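Local atomic coordinates of carbohydrate oxidase (Microdochium nivale, PDB entry 3RJA), a protein that oxidises the C1 hydroxyl of mono-, oligo- and polysaccharides to lactones with FAD as cofactor, reducing molecular oxygen to hydrogen peroxide. Residues D93-N98 against H105-A110; G124-H129 against A203-P208; F214-N219 against D279-G284; N318-S323 against Q396-T401; S323-S328 against R380-L385. One frame throughout, in Å; residues are numbered along the deposited sequence.

How the contacts relate
Contacts 1 and 2 belong to one antiparallel sheet, in which strands 103-106 and 196-206 are neighbours; they meet where Tyr-97 packs on Arg-125 and Thr-204. Contacts 3, 4 and 5 reach the eight-stranded sheet instead, and contacts 4 and 5 share strand 318-326 and Ser-323. Contact 1 lies at the surface, with two carboxylates side by side, and contact 2 is partly buried and relies on an arginine grip. The other three are buried. Contact 5 is a backbone-bonded strand pair, whereas contacts 3 and 4 fasten loops to strand ends by apolar or aromatic packing, bridging waters and, in contact 3, one asparagine bond. Centres of contacts 1 and 3 lie about 42 Å apart.

Contact 1 (D93-N98 against H105-A110); sequences DVISYN and HVEPGA
Asp-93 and Glu-107 face each other at the open end of a hairpin and share two bonds. Glu-107 N donates almost straight to Asp-93 O at 3.0 Å. In return Asp-93 N reaches the side chain of Glu-107, N to OE1 3.0 Å, meeting that oxygen on its anti side. The glutamate gets there because its CG stands beside its own backbone N (chi1 -79°) and the chain then runs on extended. Closer to the turn the packing is tight: His-105 O takes the N-H of Ile-95 at 2.8 Å and a weak bond from Ser-96 N at 3.5 Å, and His-105 N donates to Ser-96 O at 2.9 Å. Ser-96 OG presses on His-105 CB at 3.3 Å, and Val-199 backs Ile-95 and His-105. On the face turned to helix 112-123, Val-94 CG2 and Val-106 CG2 lie 4.3 Å apart.

The solvent side is the Asp-93 end. There the two carboxylates run side by side, planes 13° apart, a proximity of like charges that may raise their affinity for protons; the Asp-93 N-H and a bound Tris molecule on Glu-107 OE2, probably from the crystallisation liquor, would partly relieve the repulsion. Ile-95 and Ser-96 both face His-105, the classic beta bulge, here set in the hairpin of strands 94-98 and 103-106, just ahead of Pro-108, which touches FAD.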
# COMPACT_ATOMS: atom_id res chain seq x y z
N ASP A 93 -19.56 1.69 3.73
CA ASP A 93 -19.99 2.84 4.53
C ASP A 93 -19.02 3.25 5.63
O ASP A 93 -18.39 2.40 6.26
CB ASP A 93 -21.31 2.52 5.22
CG ASP A 93 -22.44 2.31 4.22
OD1 ASP A 93 -22.34 2.80 3.08
OD2 ASP A 93 -23.41 1.64 4.59
N VAL A 94 -18.94 4.56 5.84
CA VAL A 94 -18.60 5.09 7.16
C VAL A 94 -19.82 4.88 8.07
O VAL A 94 -20.87 5.56 7.93
CB VAL A 94 -18.18 6.56 7.08
CG1 VAL A 94 -17.91 7.10 8.48
CG2 VAL A 94 -16.93 6.69 6.16
N ILE A 95 -19.70 3.87 8.92
CA ILE A 95 -20.79 3.40 9.80
C ILE A 95 -21.16 4.45 10.85
O ILE A 95 -22.33 4.66 11.13
CB ILE A 95 -20.39 2.10 10.54
CG1 ILE A 95 -20.01 0.99 9.54
CG2 ILE A 95 -21.54 1.61 11.45
CD1 ILE A 95 -19.15 -0.15 10.19
N SER A 96 -20.16 5.10 11.43
CA SER A 96 -20.40 6.06 12.50
C SER A 96 -19.22 7.00 12.55
O SER A 96 -18.12 6.66 12.09
CB SER A 96 -20.59 5.35 13.84
OG SER A 96 -19.37 4.68 14.23
N TYR A 97 -19.45 8.19 13.10
CA TYR A 97 -18.40 9.14 13.34
C TYR A 97 -18.70 9.79 14.68
O TYR A 97 -19.83 10.22 14.92
CB TYR A 97 -18.32 10.20 12.23
CG TYR A 97 -17.35 11.30 12.59
CD1 TYR A 97 -15.99 11.10 12.51
CD2 TYR A 97 -17.82 12.56 13.05
CE1 TYR A 97 -15.07 12.10 12.89
CE2 TYR A 97 -16.93 13.56 13.43
CZ TYR A 97 -15.55 13.32 13.35
OH TYR A 97 -14.65 14.29 13.72
N ASN A 98 -17.71 9.82 15.56
CA ASN A 98 -17.87 10.44 16.85
C ASN A 98 -17.23 11.82 16.86
O ASN A 98 -16.00 11.93 16.80
CB ASN A 98 -17.24 9.57 17.94
CG ASN A 98 -17.57 10.07 19.35
OD1 ASN A 98 -17.57 11.27 19.62
ND2 ASN A 98 -17.80 9.14 20.26
N HIS A 105 -15.91 4.74 12.32
CA HIS A 105 -15.96 3.29 12.14
C HIS A 105 -16.29 3.08 10.66
O HIS A 105 -17.20 3.74 10.14
CB HIS A 105 -17.01 2.65 13.05
CG HIS A 105 -16.64 2.69 14.50
ND1 HIS A 105 -17.11 1.78 15.42
CD2 HIS A 105 -15.80 3.51 15.18
CE1 HIS A 105 -16.61 2.06 16.61
NE2 HIS A 105 -15.81 3.09 16.49
N VAL A 106 -15.51 2.21 10.00
CA VAL A 106 -15.58 2.02 8.55
C VAL A 106 -15.64 0.56 8.11
O VAL A 106 -14.90 -0.31 8.62
CB VAL A 106 -14.39 2.76 7.81
CG1 VAL A 106 -14.62 2.80 6.28
CG2 VAL A 106 -14.25 4.19 8.38
N GLU A 107 -16.52 0.28 7.16
CA GLU A 107 -16.66 -1.04 6.55
C GLU A 107 -15.43 -1.37 5.70
O GLU A 107 -14.76 -0.45 5.24
CB GLU A 107 -17.96 -1.10 5.74
CG GLU A 107 -19.17 -1.31 6.65
CD GLU A 107 -20.50 -1.46 5.90
OE1 GLU A 107 -20.71 -0.83 4.83
OE2 GLU A 107 -21.34 -2.20 6.40
N PRO A 108 -15.13 -2.67 5.50
CA PRO A 108 -13.81 -3.07 4.99
C PRO A 108 -13.68 -3.06 3.46
O PRO A 108 -12.61 -3.43 2.93
CB PRO A 108 -13.67 -4.52 5.50
CG PRO A 108 -15.08 -5.04 5.59
CD PRO A 108 -15.95 -3.83 5.90
N GLY A 109 -14.74 -2.65 2.78
CA GLY A 109 -14.79 -2.60 1.32
C GLY A 109 -14.73 -1.18 0.77
O GLY A 109 -14.67 -1.00 -0.46
N ALA A 110 -14.76 -0.19 1.66
CA ALA A 110 -14.59 1.22 1.27
C ALA A 110 -13.25 1.43 0.62
O ALA A 110 -12.19 1.03 1.17
CB ALA A 110 -14.68 2.13 2.48

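Contact 2 (G124-H129 against A203-P208); sequences GRAISH and ATFPAP
Gly-124, leaving its helix with positive phi, offers its carbonyl to segment 203-208: Ala-207 N donates to Gly-124 O at 3.0 Å. Next comes Arg-125, whose side chain bends at both chi2 and chi3, which brings the guanidinium over the Phe-205 to Pro-206 peptide. It grips Thr-204 side-on with two nitrogens. Arg-125 NE meets Thr-204 OG1 at 2.8 Å, nearly in the guanidinium plane, and NH2 reaches Thr-204 O at 2.8 Å from above the carbonyl plane. One guanidinium face lies on the backbone, with Pro-206 N 3.7 Å beneath its centre. A methionine here would probably leave the hydroxyl and carbonyl of Thr-204 without these donors and lose the flat cover on that peptide.

Ala-126 then pairs with Phe-205 in both directions, N to O 2.8 Å for Ala-126 to Phe-205 and N to O 2.9 Å for Phe-205 to Ala-126. The phenyl ring turns over the strand, with Ala-126 O above one face and Ala-126 CB 3.5 Å from Phe-205 CE1; His-153 stacks on the ring too. Ile-127 lays CG1 against Thr-204 CG2, and Ser-128 N sits obliquely by the ring. Thr-204 OG1 also gives its proton to Gly-102 O while accepting from the arginine. The result is a short two-bridge strand pair reinforced by a guanidinium whose acceptors on Thr-204 are neutral: hydrogen bonding, not a salt bridge.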
# COMPACT_ATOMS: atom_id res chain seq x y z
N GLY A 124 -16.00 16.95 7.53
CA GLY A 124 -14.89 17.87 7.52
C GLY A 124 -13.58 17.26 8.00
O GLY A 124 -12.76 17.97 8.57
N ARG A 125 -13.37 15.95 7.76
CA ARG A 125 -12.24 15.22 8.36
C ARG A 125 -11.38 14.51 7.31
O ARG A 125 -11.81 14.35 6.14
CB ARG A 125 -12.73 14.20 9.40
CG ARG A 125 -13.67 14.74 10.52
CD ARG A 125 -12.97 15.70 11.46
NE ARG A 125 -11.97 15.04 12.31
CZ ARG A 125 -11.39 15.61 13.37
NH1 ARG A 125 -11.71 16.86 13.73
NH2 ARG A 125 -10.49 14.92 14.08
N ALA A 126 -10.17 14.12 7.72
CA ALA A 126 -9.20 13.54 6.82
C ALA A 126 -8.37 12.47 7.52
O ALA A 126 -8.25 12.46 8.75
CB ALA A 126 -8.27 14.64 6.26
N ILE A 127 -7.81 11.57 6.72
CA ILE A 127 -6.82 10.59 7.15
C ILE A 127 -5.70 10.56 6.14
O ILE A 127 -5.92 10.75 4.93
CB ILE A 127 -7.44 9.16 7.25
CG1 ILE A 127 -8.42 9.09 8.43
CG2 ILE A 127 -6.33 8.06 7.42
CD1 ILE A 127 -9.32 7.91 8.34
N SER A 128 -4.49 10.32 6.64
CA SER A 128 -3.33 10.20 5.79
C SER A 128 -3.26 8.79 5.17
O SER A 128 -3.01 7.81 5.89
CB SER A 128 -2.06 10.48 6.63
OG SER A 128 -0.88 10.24 5.89
N HIS A 129 -3.47 8.69 3.85
CA HIS A 129 -3.43 7.38 3.16
C HIS A 129 -2.88 7.56 1.73
O HIS A 129 -2.49 8.67 1.35
CB HIS A 129 -4.82 6.69 3.15
CG HIS A 129 -5.94 7.58 2.68
ND1 HIS A 129 -6.05 8.01 1.38
CD2 HIS A 129 -7.00 8.10 3.34
CE1 HIS A 129 -7.12 8.77 1.26
NE2 HIS A 129 -7.73 8.83 2.43
N ALA A 203 -8.80 7.05 13.79
CA ALA A 203 -8.65 8.44 14.23
C ALA A 203 -8.55 9.31 12.99
O ALA A 203 -7.87 8.93 12.03
CB ALA A 203 -7.36 8.63 15.09
N THR A 204 -9.20 10.48 13.00
CA THR A 204 -9.12 11.40 11.87
C THR A 204 -8.56 12.75 12.36
O THR A 204 -8.51 12.98 13.57
CB THR A 204 -10.51 11.63 11.22
OG1 THR A 204 -11.37 12.34 12.14
CG2 THR A 204 -11.13 10.30 10.83
N PHE A 205 -8.14 13.61 11.42
CA PHE A 205 -7.79 15.01 11.71
C PHE A 205 -8.69 15.98 10.90
O PHE A 205 -9.27 15.57 9.88
CB PHE A 205 -6.29 15.31 11.49
CG PHE A 205 -5.75 14.88 10.12
CD1 PHE A 205 -5.72 15.77 9.04
CD2 PHE A 205 -5.18 13.61 9.96
CE1 PHE A 205 -5.20 15.39 7.80
CE2 PHE A 205 -4.64 13.21 8.75
CZ PHE A 205 -4.65 14.09 7.65
N PRO A 206 -8.81 17.26 11.35
CA PRO A 206 -9.60 18.22 10.56
C PRO A 206 -8.99 18.34 9.17
O PRO A 206 -7.76 18.41 9.04
CB PRO A 206 -9.46 19.55 11.34
CG PRO A 206 -8.97 19.16 12.73
CD PRO A 206 -8.18 17.88 12.53
N ALA A 207 -9.84 18.32 8.15
CA ALA A 207 -9.40 18.41 6.77
C ALA A 207 -8.64 19.72 6.59
O ALA A 207 -9.18 20.75 6.88
CB ALA A 207 -10.60 18.32 5.81
N PRO A 208 -7.37 19.67 6.13
CA PRO A 208 -6.55 20.89 6.02
C PRO A 208 -7.15 21.86 5.02
O PRO A 208 -7.68 21.42 3.98
CB PRO A 208 -5.22 20.39 5.46
CG PRO A 208 -5.18 18.96 5.73
CD PRO A 208 -6.57 18.44 5.92

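Contact 3 (F214-N219 against D279-G284); sequences FGVTLN and DTLPAG
Where strand 211-217 of the eight-stranded antiparallel sheet runs out, Leu-218 and Asn-219 face Leu-281 and Gly-284 in the loop joining helix 267-278 to strand 286-293. The inner half of the contact is apolar. Leu-218 and Leu-281 cross at about a right angle, CD2 of Leu-218 lying 4.0 Å from CD1 of Leu-281, and Val-216 adds its CG1 at 4.4 Å from the same Leu-281 CD1. Ile-259 of strand 258-264 packs on both Val-216 and Leu-218.

Strand 286-293, into which the loop feeds, is an outer strand of this sheet and pairs directly with 211-217, so the loop must turn close by the strand end. Two other strands of the sheet, 245-251 and 384-392, carry Arg-248, Gln-387 and Tyr-389 of the sugar pocket.

Farther out the contact becomes polar. Asn-219 puts its CG beside its backbone N (chi1 -62°), and ND2 then donates to Gly-284 O at 2.9 Å, with the acceptor close to the amide plane. With an alanine here, Gly-284 O is likely to be left without this donor and the loop less firmly tied to the residues after strand 211-217. Two waters bridge the backbones: one donates to Leu-218 O at 2.9 Å and Pro-282 O at 2.8 Å, the other to Asn-219 O at 2.8 Å and Ala-283 O at 3.0 Å. Gly-284 has a phi of 107°, at which a CB would jam against the preceding carbonyl oxygen.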
# COMPACT_ATOMS: atom_id res chain seq x y z
N PHE A 214 3.61 21.00 -5.08
CA PHE A 214 4.83 21.51 -5.68
C PHE A 214 5.50 20.46 -6.53
O PHE A 214 5.18 19.26 -6.44
CB PHE A 214 5.76 22.08 -4.59
CG PHE A 214 6.27 21.07 -3.62
CD1 PHE A 214 7.47 20.39 -3.87
CD2 PHE A 214 5.60 20.82 -2.44
CE1 PHE A 214 8.00 19.48 -2.94
CE2 PHE A 214 6.09 19.91 -1.52
CZ PHE A 214 7.28 19.22 -1.76
N GLY A 215 6.44 20.92 -7.35
CA GLY A 215 7.09 20.06 -8.31
C GLY A 215 8.38 20.71 -8.80
O GLY A 215 8.46 21.94 -8.88
N VAL A 216 9.38 19.87 -9.08
CA VAL A 216 10.67 20.31 -9.62
C VAL A 216 11.11 19.37 -10.74
O VAL A 216 11.32 18.18 -10.50
CB VAL A 216 11.80 20.32 -8.53
CG1 VAL A 216 13.12 20.78 -9.14
CG2 VAL A 216 11.39 21.20 -7.32
N THR A 217 11.24 19.90 -11.96
CA THR A 217 11.83 19.15 -13.05
C THR A 217 13.35 19.14 -12.83
O THR A 217 13.99 20.19 -12.86
CB THR A 217 11.50 19.84 -14.39
OG1 THR A 217 10.11 20.17 -14.42
CG2 THR A 217 11.83 18.94 -15.58
N LEU A 218 13.92 17.96 -12.59
CA LEU A 218 15.28 17.89 -12.08
C LEU A 218 16.33 18.15 -13.15
O LEU A 218 17.38 18.71 -12.85
CB LEU A 218 15.56 16.54 -11.39
CG LEU A 218 14.73 16.37 -10.11
CD1 LEU A 218 14.68 14.90 -9.67
CD2 LEU A 218 15.32 17.28 -9.01
N ASN A 219 16.01 17.75 -14.38
CA ASN A 219 16.95 17.73 -15.50
C ASN A 219 18.30 17.04 -15.24
O ASN A 219 19.34 17.60 -15.59
CB ASN A 219 17.12 19.14 -16.08
CG ASN A 219 15.83 19.68 -16.63
OD1 ASN A 219 15.16 19.02 -17.42
ND2 ASN A 219 15.44 20.87 -16.19
N ASP A 279 19.09 24.69 -3.17
CA ASP A 279 20.51 25.14 -3.11
C ASP A 279 21.54 24.04 -3.33
O ASP A 279 22.67 24.34 -3.72
CB ASP A 279 20.85 25.84 -1.79
CG ASP A 279 20.06 27.11 -1.59
OD1 ASP A 279 19.66 27.72 -2.60
OD2 ASP A 279 19.82 27.49 -0.42
N THR A 280 21.18 22.79 -3.08
CA THR A 280 22.18 21.71 -3.22
C THR A 280 21.94 20.81 -4.43
O THR A 280 22.74 19.94 -4.75
CB THR A 280 22.27 20.87 -1.95
OG1 THR A 280 20.94 20.50 -1.53
CG2 THR A 280 22.91 21.69 -0.86
N LEU A 281 20.82 21.02 -5.12
CA LEU A 281 20.52 20.30 -6.34
C LEU A 281 21.49 20.68 -7.46
O LEU A 281 21.92 21.83 -7.52
CB LEU A 281 19.07 20.57 -6.78
CG LEU A 281 17.95 19.80 -6.04
CD1 LEU A 281 16.62 20.16 -6.59
CD2 LEU A 281 18.13 18.26 -6.13
N PRO A 282 21.83 19.72 -8.35
CA PRO A 282 22.64 20.03 -9.54
C PRO A 282 21.91 21.12 -10.30
O PRO A 282 20.67 21.14 -10.32
CB PRO A 282 22.61 18.73 -10.36
CG PRO A 282 22.31 17.64 -9.34
CD PRO A 282 21.48 18.29 -8.26
N ALA A 283 22.68 22.01 -10.92
CA ALA A 283 22.13 23.16 -11.61
C ALA A 283 21.35 22.72 -12.84
O ALA A 283 21.63 21.68 -13.44
CB ALA A 283 23.26 24.13 -12.00
N GLY A 284 20.36 23.52 -13.21
CA GLY A 284 19.53 23.19 -14.35
C GLY A 284 18.12 22.74 -13.97
O GLY A 284 17.26 22.63 -14.84
O HOH W 1 18.74 19.08 -10.37
O HOH W 2 20.92 18.79 -13.56

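Contact 4 (N318-S323 against Q396-T401); sequences NFYAKS and QTYPET
Tyr-398 lays the hydroxyl end of its ring against the CB of Tyr-320, with Tyr-398 OH 3.5 Å and Tyr-398 CZ 3.6 Å from that carbon. The two tyrosines cross obliquely rather than stack: Tyr-320 is touched near its root, and its own ring carries on away from the loop. Tyr-398 reaches the strand because its CG lies anti to the backbone N (chi1 -172°), sending the ring from the loop toward the strand. Its CD2 passes 4.3 Å from the carbonyl carbon, C, of Phe-319.

Both phenol oxygens are satisfied within the protein. Tyr-320 OH receives the N-H of Lys-322, NZ to OH 3.0 Å. Tyr-398 OH bonds Asp-390 OD2 of the adjoining strand, Tyr-320 OH also meets Asp-430 and Arg-432, and Lys-322 forms salt bridges to Asp-430 and Asp-407, so the lysine is held between two carboxylates and the phenol.

At the other end a water links the two segments, giving a proton to Asn-318 OD1 at 2.8 Å and taking the N-H of Tyr-398 at 2.9 Å. Asn-318 ND2 bonds Asp-393 O, and Gln-396 O also lies 2.7 Å from ND2. With its two ends used in this way, the Asn-318 amide is held from turning over.

The loop 396-401 thus covers the Asn-318 to Tyr-320 part of the strand on the side where helix 403-414 follows, bringing Leu-406 and Val-410 to Lys-322, while Phe-319, pointing away from the loop, stacks with Tyr-389 of strand 384-392 near the bound sugar analogue.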
# COMPACT_ATOMS: atom_id res chain seq x y z
N ASN A 318 -1.66 -4.28 -16.55
CA ASN A 318 -0.98 -5.53 -16.88
C ASN A 318 0.53 -5.36 -16.62
O ASN A 318 1.24 -4.72 -17.42
CB ASN A 318 -1.26 -5.87 -18.36
CG ASN A 318 -0.58 -7.14 -18.81
OD1 ASN A 318 -0.35 -8.05 -18.03
ND2 ASN A 318 -0.24 -7.19 -20.10
N PHE A 319 1.03 -5.91 -15.52
CA PHE A 319 2.31 -5.40 -15.04
C PHE A 319 3.04 -6.29 -14.06
O PHE A 319 2.51 -7.31 -13.58
CB PHE A 319 2.08 -4.01 -14.38
CG PHE A 319 1.33 -4.09 -13.04
CD1 PHE A 319 -0.07 -4.10 -13.01
CD2 PHE A 319 2.03 -4.14 -11.84
CE1 PHE A 319 -0.75 -4.18 -11.78
CE2 PHE A 319 1.35 -4.21 -10.60
CZ PHE A 319 -0.01 -4.23 -10.57
N TYR A 320 4.28 -5.88 -13.77
CA TYR A 320 5.08 -6.46 -12.73
C TYR A 320 5.64 -5.30 -11.91
O TYR A 320 5.88 -4.20 -12.45
CB TYR A 320 6.22 -7.28 -13.31
CG TYR A 320 7.08 -7.94 -12.25
CD1 TYR A 320 6.51 -8.78 -11.27
CD2 TYR A 320 8.45 -7.75 -12.22
CE1 TYR A 320 7.29 -9.40 -10.31
CE2 TYR A 320 9.24 -8.37 -11.27
CZ TYR A 320 8.66 -9.19 -10.31
OH TYR A 320 9.46 -9.78 -9.36
N ALA A 321 5.84 -5.54 -10.62
CA ALA A 321 6.32 -4.49 -9.72
C ALA A 321 7.23 -5.11 -8.64
O ALA A 321 7.12 -6.31 -8.31
CB ALA A 321 5.12 -3.77 -9.08
N LYS A 322 8.10 -4.28 -8.08
CA LYS A 322 9.01 -4.69 -7.03
C LYS A 322 9.17 -3.52 -6.08
O LYS A 322 8.78 -2.40 -6.42
CB LYS A 322 10.38 -5.08 -7.60
CG LYS A 322 10.39 -6.38 -8.41
CD LYS A 322 11.85 -6.87 -8.75
CE LYS A 322 12.50 -7.72 -7.64
NZ LYS A 322 11.91 -9.12 -7.67
N SER A 323 9.78 -3.75 -4.92
CA SER A 323 9.99 -2.68 -3.96
C SER A 323 11.30 -2.85 -3.20
O SER A 323 11.92 -3.91 -3.24
CB SER A 323 8.82 -2.59 -2.96
OG SER A 323 8.88 -3.64 -1.98
N GLN A 396 -1.55 -6.97 -24.50
CA GLN A 396 -0.28 -7.68 -24.67
C GLN A 396 -0.07 -8.66 -23.54
O GLN A 396 -0.57 -8.47 -22.43
CB GLN A 396 0.93 -6.73 -24.64
CG GLN A 396 0.97 -5.65 -25.71
CD GLN A 396 2.14 -4.69 -25.54
OE1 GLN A 396 2.24 -3.95 -24.54
NE2 GLN A 396 3.02 -4.66 -26.53
N THR A 397 0.71 -9.69 -23.82
CA THR A 397 1.17 -10.64 -22.82
C THR A 397 2.40 -10.08 -22.17
O THR A 397 3.30 -9.63 -22.86
CB THR A 397 1.51 -11.99 -23.49
OG1 THR A 397 0.33 -12.49 -24.11
CG2 THR A 397 2.00 -13.03 -22.48
N TYR A 398 2.46 -10.11 -20.83
CA TYR A 398 3.70 -9.76 -20.16
C TYR A 398 4.73 -10.84 -20.49
O TYR A 398 4.52 -11.98 -20.13
CB TYR A 398 3.51 -9.65 -18.64
CG TYR A 398 4.74 -9.09 -17.98
CD1 TYR A 398 5.81 -9.90 -17.62
CD2 TYR A 398 4.84 -7.71 -17.71
CE1 TYR A 398 6.94 -9.36 -17.01
CE2 TYR A 398 5.97 -7.17 -17.11
CZ TYR A 398 7.02 -7.99 -16.78
OH TYR A 398 8.15 -7.45 -16.20
N PRO A 399 5.85 -10.47 -21.16
CA PRO A 399 6.85 -11.47 -21.54
C PRO A 399 7.61 -12.10 -20.38
O PRO A 399 8.04 -11.41 -19.46
CB PRO A 399 7.81 -10.69 -22.47
CG PRO A 399 7.00 -9.56 -22.98
CD PRO A 399 6.14 -9.17 -21.80
N GLU A 400 7.79 -13.41 -20.48
CA GLU A 400 8.55 -14.18 -19.49
C GLU A 400 9.97 -13.65 -19.27
O GLU A 400 10.53 -13.78 -18.19
CB GLU A 400 8.54 -15.69 -19.87
CG GLU A 400 9.73 -16.23 -20.75
CD GLU A 400 9.45 -16.43 -22.25
OE1 GLU A 400 8.47 -15.88 -22.82
OE2 GLU A 400 10.26 -17.14 -22.87
N THR A 401 10.55 -13.03 -20.29
CA THR A 401 11.91 -12.46 -20.16
C THR A 401 11.96 -11.07 -19.50
O THR A 401 13.01 -10.68 -18.98
CB THR A 401 12.66 -12.43 -21.50
OG1 THR A 401 11.81 -11.91 -22.54
CG2 THR A 401 13.13 -13.85 -21.85
O HOH W 3 0.12 -10.58 -19.14

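Contact 5 (S323-S328 against R380-L385); sequences SLTLKS and RDKLWL
Leu-326 and Trp-384 bond each other through their backbones. Leu-326 N donates to Trp-384 O at 3.0 Å, and Trp-384 N returns the favour to Leu-326 O at 3.1 Å. Leu-326 O takes a second, weak bond from Leu-383 N at 2.9 Å, so one carbonyl serves two successive amides. Trp-384 O is also met by the CA of Thr-325 at 3.2 Å in a CA-H...O contact.

Among the side chains, Lys-382 NZ makes a salt bridge to Asp-381 OD1 at 2.9 Å. Its bent chain sets CG against Thr-325 OG1 at 3.6 Å. The second carboxylate oxygen, Asp-381 OD2, lies 4.3 Å from Lys-327 NZ, opposite charges too far apart for a salt bridge. Lys-327 O is satisfied by Arg-238. Trp-384 gives its NE1 proton to Glu-234, whose other oxygen bonds Ser-328 OG.

On the opposite face Thr-325 CG2 touches Leu-385 CD1, and the Leu-385 side chain comes within about 5 Å of the bound FAD. Leu-383 and Trp-384 together facing Leu-326 make a classic beta bulge, placed where strand 384-392 enters its antiparallel pairing with 318-326 in the eight-stranded sheet.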
# COMPACT_ATOMS: atom_id res chain seq x y z
N SER A 323 9.78 -3.75 -4.92
CA SER A 323 9.99 -2.68 -3.96
C SER A 323 11.30 -2.85 -3.20
O SER A 323 11.92 -3.91 -3.24
CB SER A 323 8.82 -2.59 -2.96
OG SER A 323 8.88 -3.64 -1.98
N LEU A 324 11.69 -1.78 -2.50
CA LEU A 324 12.78 -1.76 -1.54
C LEU A 324 12.47 -0.73 -0.49
O LEU A 324 11.90 0.33 -0.81
CB LEU A 324 14.12 -1.39 -2.20
CG LEU A 324 14.81 -2.50 -3.01
CD1 LEU A 324 16.05 -1.95 -3.74
CD2 LEU A 324 15.15 -3.72 -2.11
N THR A 325 12.85 -1.04 0.75
CA THR A 325 12.89 -0.04 1.79
C THR A 325 14.38 -0.01 2.23
O THR A 325 14.98 -1.04 2.41
CB THR A 325 11.90 -0.37 2.96
OG1 THR A 325 12.27 -1.62 3.61
CG2 THR A 325 10.43 -0.50 2.44
N LEU A 326 14.97 1.18 2.35
CA LEU A 326 16.41 1.25 2.66
C LEU A 326 16.69 2.19 3.79
O LEU A 326 16.08 3.27 3.86
CB LEU A 326 17.21 1.75 1.46
CG LEU A 326 16.93 1.17 0.07
CD1 LEU A 326 17.68 2.05 -0.98
CD2 LEU A 326 17.36 -0.32 -0.03
N LYS A 327 17.64 1.81 4.66
CA LYS A 327 18.16 2.75 5.65
C LYS A 327 18.79 3.95 4.94
O LYS A 327 18.62 5.08 5.37
CB LYS A 327 19.20 2.09 6.57
CG LYS A 327 18.60 0.97 7.38
CD LYS A 327 19.53 0.52 8.53
CE LYS A 327 18.83 -0.55 9.33
NZ LYS A 327 19.82 -1.45 10.02
N SER A 328 19.52 3.68 3.87
CA SER A 328 20.22 4.71 3.12
C SER A 328 20.48 4.21 1.74
O SER A 328 20.78 3.02 1.56
CB SER A 328 21.60 5.01 3.74
OG SER A 328 22.27 6.00 2.95
N ARG A 380 10.19 1.15 10.03
CA ARG A 380 10.29 2.47 10.70
C ARG A 380 11.73 3.04 10.69
O ARG A 380 11.93 4.23 10.93
CB ARG A 380 9.78 2.40 12.15
CG ARG A 380 8.33 1.89 12.30
CD ARG A 380 7.24 2.81 11.69
NE ARG A 380 5.92 2.25 11.98
CZ ARG A 380 4.74 2.86 11.83
NH1 ARG A 380 4.64 4.14 11.43
NH2 ARG A 380 3.62 2.17 12.11
N ASP A 381 12.72 2.16 10.44
CA ASP A 381 14.13 2.55 10.45
C ASP A 381 14.62 2.71 9.03
O ASP A 381 15.82 2.63 8.77
CB ASP A 381 14.98 1.50 11.20
CG ASP A 381 14.82 0.09 10.63
OD1 ASP A 381 13.89 -0.16 9.81
OD2 ASP A 381 15.64 -0.79 10.98
N LYS A 382 13.68 2.85 8.09
CA LYS A 382 14.02 3.01 6.66
C LYS A 382 13.66 4.40 6.17
O LYS A 382 12.52 4.84 6.32
CB LYS A 382 13.31 1.97 5.77
CG LYS A 382 13.42 0.50 6.26
CD LYS A 382 14.90 0.05 6.47
CE LYS A 382 15.08 -1.47 6.50
NZ LYS A 382 14.49 -2.08 7.71
N LEU A 383 14.64 5.07 5.57
CA LEU A 383 14.47 6.41 5.06
C LEU A 383 13.73 6.39 3.72
O LEU A 383 12.82 7.22 3.50
CB LEU A 383 15.85 7.12 4.90
CG LEU A 383 15.74 8.61 4.53
CD1 LEU A 383 16.79 9.46 5.23
CD2 LEU A 383 15.78 8.83 3.02
N TRP A 384 14.13 5.48 2.84
CA TRP A 384 13.55 5.38 1.50
C TRP A 384 12.53 4.24 1.38
O TRP A 384 12.80 3.11 1.79
CB TRP A 384 14.66 5.06 0.48
CG TRP A 384 15.65 6.18 0.24
CD1 TRP A 384 16.97 6.22 0.61
CD2 TRP A 384 15.39 7.41 -0.44
NE1 TRP A 384 17.55 7.40 0.20
CE2 TRP A 384 16.61 8.15 -0.45
CE3 TRP A 384 14.25 7.98 -1.03
CZ2 TRP A 384 16.71 9.42 -1.03
CZ3 TRP A 384 14.35 9.24 -1.62
CH2 TRP A 384 15.58 9.96 -1.61
N LEU A 385 11.40 4.53 0.76
CA LEU A 385 10.46 3.52 0.28
C LEU A 385 10.48 3.64 -1.26
O LEU A 385 10.25 4.71 -1.81
CB LEU A 385 9.03 3.77 0.82
CG LEU A 385 7.86 3.12 0.05
CD1 LEU A 385 7.93 1.61 0.06
CD2 LEU A 385 6.53 3.54 0.59